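Local atomic coordinates of stress-response A/B barrel domain-containing protein (Thermobifida fusca, PDB entry 3BGU), a protein that is of unknown function but belongs to the stress-responsive A/B barrel family, forms a dimer and holds nitrobenzene in a pocket in the crystal. Residues Ala100-Ala103 against Pro104-Asp108. Residues are numbered along the deposited sequence; the frame is centred on the assembly and turned at random.
With EDO (1,2-ethanediol), chain I.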
loop_
_atom_site.group_PDB
_atom_site.type_symbol
_atom_site.label_atom_id
_atom_site.label_comp_id
_atom_site.label_asym_id
_atom_site.label_seq_id
_atom_site.Cartn_x
_atom_site.Cartn_y
_atom_site.Cartn_z
ATOM N N ALA A 100 16.817 9.858 -1.347
ATOM C CA ALA A 100 17.537 11.102 -1.033
ATOM C C ALA A 100 16.625 12.311 -1.207
ATOM O O ALA A 100 16.661 13.260 -0.417
ATOM C CB ALA A 100 18.824 11.258 -1.916
ATOM N N ILE A 101 15.843 12.281 -2.276
ATOM C CA ILE A 101 14.898 13.368 -2.566
ATOM C C ILE A 101 13.789 13.438 -1.523
ATOM O O ILE A 101 13.416 14.521 -1.049
ATOM C CB ILE A 101 14.288 13.202 -3.945
ATOM C CG1 ILE A 101 15.336 13.403 -5.023
ATOM C CG2 ILE A 101 13.181 14.227 -4.165
ATOM C CD1 ILE A 101 14.861 13.043 -6.414
ATOM N N ILE A 102 13.251 12.282 -1.168
ATOM C CA ILE A 102 12.173 12.234 -0.216
ATOM C C ILE A 102 12.588 12.494 1.212
ATOM O O ILE A 102 11.855 13.135 1.970
ATOM C CB ILE A 102 11.449 10.896 -0.346
ATOM C CG1 ILE A 102 10.798 10.851 -1.727
ATOM C CG2 ILE A 102 10.440 10.655 0.770
ATOM C CD1 ILE A 102 10.541 9.439 -2.212
ATOM N N ALA A 103 13.765 12.023 1.611
ATOM C CA ALA A 103 14.126 12.052 3.036
ATOM C C ALA A 103 13.912 13.405 3.755
ATOM O O ALA A 103 13.299 13.455 4.820
ATOM C CB ALA A 103 15.550 11.524 3.230
ATOM N N PRO A 104 14.384 14.526 3.181
ATOM C CA PRO A 104 14.216 15.832 3.840
ATOM C C PRO A 104 12.771 16.320 3.935
ATOM O O PRO A 104 12.451 17.194 4.726
ATOM C CB PRO A 104 15.053 16.783 2.967
ATOM C CG PRO A 104 15.751 15.971 1.995
ATOM C CD PRO A 104 15.142 14.635 1.928
HETATM N N MSE A 105 11.900 15.719 3.136
HETATM C CA MSE A 105 10.501 16.085 3.100
HETATM C C MSE A 105 9.626 15.389 4.147
HETATM O O MSE A 105 8.460 15.782 4.350
HETATM C CB MSE A 105 9.984 15.720 1.729
HETATM C CG MSE A 105 10.730 16.383 0.650
HETATM SE SE MSE A 105 10.084 15.758 -1.052
HETATM C CE MSE A 105 8.268 16.466 -1.059
ATOM N N LEU A 106 10.169 14.389 4.839
ATOM C CA LEU A 106 9.365 13.497 5.673
ATOM C C LEU A 106 9.128 13.969 7.092
ATOM O O LEU A 106 10.063 14.361 7.777
ATOM C CB LEU A 106 10.014 12.116 5.734
ATOM C CG LEU A 106 9.989 11.327 4.412
ATOM C CD1 LEU A 106 10.806 10.003 4.516
ATOM C CD2 LEU A 106 8.591 11.030 3.910
ATOM N N ALA A 107 7.865 13.928 7.532
ATOM C CA ALA A 107 7.535 14.010 8.946
ATOM C C ALA A 107 7.429 12.594 9.488
ATOM O O ALA A 107 7.828 12.303 10.626
ATOM C CB ALA A 107 6.228 14.799 9.178
ATOM N N ASP A 108 6.910 11.689 8.651
ATOM C CA ASP A 108 6.896 10.311 8.963
ATOM C C ASP A 108 6.840 9.431 7.713
ATOM O O ASP A 108 6.448 9.877 6.644
ATOM C CB ASP A 108 5.728 9.989 9.847
ATOM C CG ASP A 108 5.847 8.636 10.421
ATOM O OD1 ASP A 108 7.020 8.174 10.675
ATOM O OD2 ASP A 108 4.779 8.042 10.602
HETATM C C1 EDO I . 7.569 4.458 11.311
HETATM O O1 EDO I . 6.830 5.591 11.729
HETATM C C2 EDO I . 7.930 3.372 12.327
HETATM O O2 EDO I . 7.767 3.736 13.720
HETATM O O HOH W 1 12.634 14.768 7.363
#
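The flat carbonyl groups of Ile102 and Ala103 each take a backbone N-H above one face. Met105 N lies 2.8 Å from Ile102 O and 42° out of its carbonyl plane. Leu106 N lies 3.3 Å from Ala103 O and 59° out of its plane. These two i-to-i+3 bonds turn the chain from helix 93-102 into strand 106-115 of the ferredoxin-like fold. Pro104 has no N-H to continue the helical pattern, and its ring instead presents CD to Ala100 O at 3.1 Å. The selenomethionine Met105 bends at its last torsion, with SE 3.6 Å from Ile101 O, and packs on Val42 of helix 36-48. Leu106 has CG anti to its carbonyl carbon (chi1 -69°), which swings the isobutyl group back toward Ile102, where CD2 meets Ile102 CG2 at 3.7 Å. Both residues also touch Phe28, and Ile102 lines the nitrobenzene pocket. Trimming Leu106 to alanine would probably leave Ile102 CG2 without this neighbour and open a gap beside a pocket residue. Further along, Ala107 and Asp108 share the single partner Arg29 on strand 21-30, which makes a classic beta bulge, and Asp108 OD2 is hydrogen-bonded to Tyr72 OH while OD1 accepts a hydrogen bond from O1 of a 1,2-ethanediol at 2.8 Å. Back at the turn, one water donates to Ala103 O (2.9 Å) and to Leu106 O (2.6 Å), bridging the two carbonyls.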